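5-formaminoimidazole-4-carboxamide-1-(beta)-D-ribofuranosyl 5'-monophosphate synthetase (Methanocaldococcus jannaschii, PDB 2R7M) catalyses the ATP- and formate-dependent, folate-independent formylation of AICAR to FAICAR in archaeal purine biosynthesis. Local coordinates at residues A[206-211]-A[226-231]. Sequence-based numbering, arbitrary orientation.
Sequences NFCIHY and DKRYES. With AMP (adenosine monophosphate), chain E; AMP (adenosine monophosphate), chain F.
The guanidinium of Arg228 lies over the sulfur of Cys208, whose SG sits 3.5 Å from Arg228 CZ and offset toward the rim of the plane. The C2 edge of the adenine of one AMP (chain F) comes down over the centre of the opposite face, C2 3.4 Å from Arg228 CZ and the base standing steeply on it, so the guanidinium is held between the thiol and the edge of the base. Two carboxylates hold its rotation: NH1 of Arg228 gives Asp226 OD2 a salt bridge of 3.1 Å, near the guanidinium plane and onto the syn lone pair, and NH2 forms a second with Asp316. An alanine in place of Arg228 would probably leave Asp226 and Asp316 without this guanidinium partner and open a gap between Cys208 and the adenine. The other carboxylate oxygen, Asp226 OD1, accepts a short 2.5 Å bond from His210 NE2, ring and carboxylate being 19° from coplanar, while OD2 also takes Asn258, an AICAR-binding residue. Cys208 and Asp226 form an antiparallel hydrogen-bonded pair. Beyond it the strands diverge, and Asn206 takes over: with CG anti to its own N (chi1 -173°), OD1 receives Arg228 N at 3.0 Å in the carbonyl plane, while ND2 is held by Ser298 O. Farther along, Glu230 grips both ribose hydroxyls of the second AMP (chain E), its OE2 2.6 Å from O3'. This is the splayed end of a hairpin in an ATP-grasp ligase, set between the ATP and AICAR sites.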
ATOM      1  N   ASN A 206       2.298 -20.871 -27.131  1.00 25.40           N
ATOM      2  CA  ASN A 206       1.635 -19.588 -27.316  1.00 28.19           C
ATOM      3  C   ASN A 206       2.015 -18.505 -26.307  1.00 31.52           C
ATOM      4  O   ASN A 206       1.799 -18.651 -25.095  1.00 28.67           O
ATOM      5  CB  ASN A 206       0.114 -19.784 -27.253  1.00 25.78           C
ATOM      6  CG  ASN A 206      -0.663 -18.515 -27.614  1.00 28.76           C
ATOM      7  OD1 ASN A 206      -1.761 -18.299 -27.116  1.00 29.87           O
ATOM      8  ND2 ASN A 206      -0.089 -17.678 -28.473  1.00 31.05           N
ATOM      9  N   PHE A 207       2.574 -17.417 -26.826  1.00 33.16           N
ATOM     10  CA  PHE A 207       2.743 -16.185 -26.063  1.00 29.00           C
ATOM     11  C   PHE A 207       2.055 -15.043 -26.790  1.00 27.06           C
ATOM     12  O   PHE A 207       2.472 -14.652 -27.870  1.00 27.90           O
ATOM     13  CB  PHE A 207       4.223 -15.861 -25.881  1.00 24.67           C
ATOM     14  CG  PHE A 207       4.976 -16.916 -25.119  1.00 28.25           C
ATOM     15  CD1 PHE A 207       5.076 -16.852 -23.742  1.00 22.21           C
ATOM     16  CD2 PHE A 207       5.572 -17.983 -25.783  1.00 25.70           C
ATOM     17  CE1 PHE A 207       5.755 -17.833 -23.026  1.00 23.16           C
ATOM     18  CE2 PHE A 207       6.247 -18.963 -25.073  1.00 22.56           C
ATOM     19  CZ  PHE A 207       6.337 -18.885 -23.693  1.00 25.80           C
ATOM     20  N   CYS A 208       0.971 -14.531 -26.217  1.00 35.20           N
ATOM     21  CA  CYS A 208       0.408 -13.294 -26.715  1.00 26.38           C
ATOM     22  C   CYS A 208       1.043 -12.152 -25.922  1.00 28.14           C
ATOM     23  O   CYS A 208       0.778 -11.969 -24.743  1.00 31.59           O
ATOM     24  CB  CYS A 208      -1.111 -13.292 -26.617  1.00 24.66           C
ATOM     25  SG  CYS A 208      -1.885 -14.784 -27.324  1.00 35.89           S
ATOM     26  N   ILE A 209       1.913 -11.408 -26.585  1.00 28.67           N
ATOM     27  CA  ILE A 209       2.738 -10.424 -25.914  1.00 32.41           C
ATOM     28  C   ILE A 209       2.111  -9.046 -26.020  1.00 29.86           C
ATOM     29  O   ILE A 209       1.841  -8.547 -27.105  1.00 25.96           O
ATOM     30  CB  ILE A 209       4.173 -10.464 -26.439  1.00 32.60           C
ATOM     31  CG1 ILE A 209       4.721 -11.885 -26.257  1.00 28.40           C
ATOM     32  CG2 ILE A 209       5.056  -9.492 -25.680  1.00 28.67           C
ATOM     33  CD1 ILE A 209       5.842 -12.237 -27.192  1.00 33.09           C
ATOM     34  N   HIS A 210       1.852  -8.452 -24.864  1.00 29.28           N
ATOM     35  CA  HIS A 210       1.193  -7.160 -24.792  1.00 27.89           C
ATOM     36  C   HIS A 210       2.222  -6.047 -24.588  1.00 28.79           C
ATOM     37  O   HIS A 210       2.947  -6.017 -23.588  1.00 32.00           O
ATOM     38  CB  HIS A 210       0.137  -7.190 -23.680  1.00 20.46           C
ATOM     39  CG  HIS A 210      -0.844  -8.310 -23.844  1.00 27.32           C
ATOM     40  ND1 HIS A 210      -1.885  -8.261 -24.749  1.00 25.91           N
ATOM     41  CD2 HIS A 210      -0.904  -9.534 -23.267  1.00 22.12           C
ATOM     42  CE1 HIS A 210      -2.559  -9.395 -24.701  1.00 22.68           C
ATOM     43  NE2 HIS A 210      -1.976 -10.189 -23.818  1.00 24.86           N
ATOM     44  N   TYR A 211       2.287  -5.146 -25.560  1.00 30.91           N
ATOM     45  CA  TYR A 211       3.207  -4.018 -25.509  1.00 32.12           C
ATOM     46  C   TYR A 211       2.443  -2.704 -25.367  1.00 26.32           C
ATOM     47  O   TYR A 211       1.256  -2.622 -25.671  1.00 25.21           O
ATOM     48  CB  TYR A 211       4.038  -3.913 -26.791  1.00 29.91           C
ATOM     49  CG  TYR A 211       4.837  -5.119 -27.222  1.00 22.55           C
ATOM     50  CD1 TYR A 211       6.185  -5.204 -26.956  1.00 24.36           C
ATOM     51  CD2 TYR A 211       4.244  -6.148 -27.965  1.00 29.35           C
ATOM     52  CE1 TYR A 211       6.932  -6.290 -27.377  1.00 30.34           C
ATOM     53  CE2 TYR A 211       4.983  -7.242 -28.394  1.00 23.76           C
ATOM     54  CZ  TYR A 211       6.323  -7.308 -28.098  1.00 29.92           C
ATOM     55  OH  TYR A 211       7.070  -8.380 -28.525  1.00 30.05           O
ATOM     56  N   ASP A 226      -0.176 -13.530 -22.165  1.00 24.85           N
ATOM     57  CA  ASP A 226      -1.112 -14.615 -21.913  1.00 27.13           C
ATOM     58  C   ASP A 226      -1.038 -15.692 -23.002  1.00 29.10           C
ATOM     59  O   ASP A 226      -0.493 -15.481 -24.088  1.00 24.87           O
ATOM     60  CB  ASP A 226      -2.553 -14.081 -21.851  1.00 30.04           C
ATOM     61  CG  ASP A 226      -3.098 -13.671 -23.231  1.00 34.86           C
ATOM     62  OD1 ASP A 226      -2.678 -12.614 -23.750  1.00 37.73           O
ATOM     63  OD2 ASP A 226      -3.970 -14.388 -23.791  1.00 36.57           O
ATOM     64  N   LYS A 227      -1.620 -16.847 -22.709  1.00 27.91           N
ATOM     65  CA  LYS A 227      -1.920 -17.814 -23.749  1.00 31.69           C
ATOM     66  C   LYS A 227      -3.438 -17.950 -23.864  1.00 27.32           C
ATOM     67  O   LYS A 227      -4.161 -17.866 -22.873  1.00 32.51           O
ATOM     68  CB  LYS A 227      -1.248 -19.160 -23.466  1.00 33.29           C
ATOM     69  CG  LYS A 227      -1.886 -19.972 -22.360  1.00 32.59           C
ATOM     70  CD  LYS A 227      -1.156 -21.293 -22.183  1.00 25.43           C
ATOM     71  CE  LYS A 227      -2.127 -22.409 -21.847  1.00 34.11           C
ATOM     72  NZ  LYS A 227      -1.448 -23.711 -21.635  1.00 30.01           N
ATOM     73  N   ARG A 228      -3.914 -18.140 -25.088  1.00 24.62           N
ATOM     74  CA  ARG A 228      -5.333 -18.306 -25.353  1.00 30.89           C
ATOM     75  C   ARG A 228      -5.885 -19.596 -24.772  1.00 29.37           C
ATOM     76  O   ARG A 228      -5.174 -20.599 -24.636  1.00 32.58           O
ATOM     77  CB  ARG A 228      -5.604 -18.300 -26.862  1.00 32.23           C
ATOM     78  CG  ARG A 228      -4.996 -17.138 -27.608  1.00 31.77           C
ATOM     79  CD  ARG A 228      -5.514 -15.824 -27.062  1.00 43.23           C
ATOM     80  NE  ARG A 228      -5.402 -14.749 -28.044  1.00 43.78           N
ATOM     81  CZ  ARG A 228      -5.091 -13.488 -27.750  1.00 40.76           C
ATOM     82  NH1 ARG A 228      -4.839 -13.133 -26.498  1.00 40.36           N
ATOM     83  NH2 ARG A 228      -5.014 -12.583 -28.715  1.00 37.01           N
ATOM     84  N   TYR A 229      -7.170 -19.555 -24.435  1.00 34.60           N
ATOM     85  CA  TYR A 229      -7.906 -20.716 -23.967  1.00 32.62           C
ATOM     86  C   TYR A 229      -9.082 -20.818 -24.928  1.00 34.18           C
ATOM     87  O   TYR A 229     -10.032 -20.028 -24.859  1.00 33.65           O
ATOM     88  CB  TYR A 229      -8.374 -20.488 -22.532  1.00 27.97           C
ATOM     89  CG  TYR A 229      -8.683 -21.728 -21.748  1.00 28.43           C
ATOM     90  CD1 TYR A 229      -8.048 -22.933 -22.031  1.00 23.69           C
ATOM     91  CD2 TYR A 229      -9.587 -21.694 -20.693  1.00 24.32           C
ATOM     92  CE1 TYR A 229      -8.322 -24.070 -21.296  1.00 24.02           C
ATOM     93  CE2 TYR A 229      -9.859 -22.821 -19.948  1.00 21.35           C
ATOM     94  CZ  TYR A 229      -9.223 -24.008 -20.263  1.00 30.89           C
ATOM     95  OH  TYR A 229      -9.494 -25.144 -19.548  1.00 38.09           O
ATOM     96  N   GLU A 230      -8.998 -21.767 -25.854  1.00 31.58           N
ATOM     97  CA  GLU A 230      -9.944 -21.817 -26.961  1.00 32.03           C
ATOM     98  C   GLU A 230     -10.822 -23.068 -26.965  1.00 35.02           C
ATOM     99  O   GLU A 230     -10.390 -24.150 -26.592  1.00 35.99           O
ATOM    100  CB  GLU A 230      -9.185 -21.648 -28.275  1.00 29.19           C
ATOM    101  CG  GLU A 230      -8.591 -20.257 -28.409  1.00 29.16           C
ATOM    102  CD  GLU A 230      -7.542 -20.150 -29.490  1.00 38.12           C
ATOM    103  OE1 GLU A 230      -6.855 -21.155 -29.770  1.00 44.30           O
ATOM    104  OE2 GLU A 230      -7.395 -19.045 -30.047  1.00 44.76           O
ATOM    105  N   SER A 231     -12.073 -22.899 -27.368  1.00 38.94           N
ATOM    106  CA  SER A 231     -13.017 -24.007 -27.436  1.00 39.47           C
ATOM    107  C   SER A 231     -13.405 -24.184 -28.913  1.00 33.97           C
ATOM    108  O   SER A 231     -13.604 -23.199 -29.605  1.00 34.82           O
ATOM    109  CB  SER A 231     -14.241 -23.692 -26.570  1.00 32.43           C
ATOM    110  OG  SER A 231     -15.006 -24.851 -26.275  1.00 28.24           O
TER
HETATM  111  P   AMP E 400      -6.491 -16.578 -35.417  1.00 38.38           P
HETATM  112  O1P AMP E 400      -6.245 -15.567 -34.323  1.00 48.82           O
HETATM  113  O2P AMP E 400      -7.928 -16.748 -35.822  1.00 44.41           O
HETATM  114  O3P AMP E 400      -5.472 -16.491 -36.527  1.00 45.17           O
HETATM  115  O5' AMP E 400      -6.149 -18.012 -34.782  1.00 40.91           O
HETATM  116  C5' AMP E 400      -7.067 -18.697 -33.944  1.00 39.87           C
HETATM  117  C4' AMP E 400      -6.235 -19.728 -33.205  1.00 42.59           C
HETATM  118  O4' AMP E 400      -5.745 -20.713 -34.127  1.00 35.90           O
HETATM  119  C3' AMP E 400      -4.987 -19.101 -32.594  1.00 37.27           C
HETATM  120  O3' AMP E 400      -5.207 -18.527 -31.300  1.00 39.12           O
HETATM  121  C2' AMP E 400      -4.022 -20.269 -32.556  1.00 40.30           C
HETATM  122  O2' AMP E 400      -4.183 -21.006 -31.344  1.00 40.38           O
HETATM  123  C1' AMP E 400      -4.427 -21.118 -33.761  1.00 31.24           C
HETATM  124  N9  AMP E 400      -3.503 -20.757 -34.857  1.00 29.15           N
HETATM  125  C8  AMP E 400      -3.607 -19.652 -35.622  1.00 24.51           C
HETATM  126  N7  AMP E 400      -2.592 -19.576 -36.515  1.00 31.79           N
HETATM  127  C5  AMP E 400      -1.820 -20.668 -36.331  1.00 31.98           C
HETATM  128  C6  AMP E 400      -0.602 -21.222 -36.959  1.00 28.42           C
HETATM  129  N6  AMP E 400       0.019 -20.568 -37.969  1.00 29.58           N
HETATM  130  N1  AMP E 400      -0.114 -22.377 -36.464  1.00 33.93           N
HETATM  131  C2  AMP E 400      -0.712 -23.026 -35.443  1.00 31.44           C
HETATM  132  N3  AMP E 400      -1.827 -22.588 -34.833  1.00 33.59           N
HETATM  133  C4  AMP E 400      -2.414 -21.432 -35.222  1.00 27.10           C
HETATM  134  P   AMP F 401     -16.383 -10.161 -28.436  1.00 44.48           P
HETATM  135  O1P AMP F 401     -16.855 -11.170 -29.461  1.00 48.31           O
HETATM  136  O2P AMP F 401     -17.187  -8.880 -28.437  1.00 47.81           O
HETATM  137  O3P AMP F 401     -16.158 -10.728 -27.055  1.00 42.04           O
HETATM  138  O5' AMP F 401     -14.899  -9.733 -28.895  1.00 45.30           O
HETATM  139  C5' AMP F 401     -14.623  -9.194 -30.184  1.00 45.75           C
HETATM  140  C4' AMP F 401     -13.354  -9.832 -30.765  1.00 55.26           C
HETATM  141  O4' AMP F 401     -12.194  -9.549 -29.967  1.00 48.36           O
HETATM  142  C3' AMP F 401     -13.437 -11.353 -30.875  1.00 53.42           C
HETATM  143  O3' AMP F 401     -13.815 -11.732 -32.194  1.00 51.93           O
HETATM  144  C2' AMP F 401     -12.045 -11.857 -30.550  1.00 50.51           C
HETATM  145  O2' AMP F 401     -11.270 -12.086 -31.730  1.00 56.03           O
HETATM  146  C1' AMP F 401     -11.391 -10.725 -29.784  1.00 45.07           C
HETATM  147  N9  AMP F 401     -11.351 -11.099 -28.347  1.00 45.73           N
HETATM  148  C8  AMP F 401     -12.331 -10.861 -27.462  1.00 37.77           C
HETATM  149  N7  AMP F 401     -11.994 -11.316 -26.237  1.00 39.45           N
HETATM  150  C5  AMP F 401     -10.768 -11.859 -26.327  1.00 38.26           C
HETATM  151  C6  AMP F 401      -9.833 -12.518 -25.391  1.00 41.83           C
HETATM  152  N6  AMP F 401     -10.170 -12.689 -24.084  1.00 40.00           N
HETATM  153  N1  AMP F 401      -8.650 -12.954 -25.893  1.00 40.86           N
HETATM  154  C2  AMP F 401      -8.325 -12.789 -27.186  1.00 37.44           C
HETATM  155  N3  AMP F 401      -9.129 -12.202 -28.088  1.00 41.06           N
HETATM  156  C4  AMP F 401     -10.346 -11.722 -27.724  1.00 40.55           C
HETATM  157  O   HOH W   1      -2.860 -21.400 -26.808  1.00 35.33           O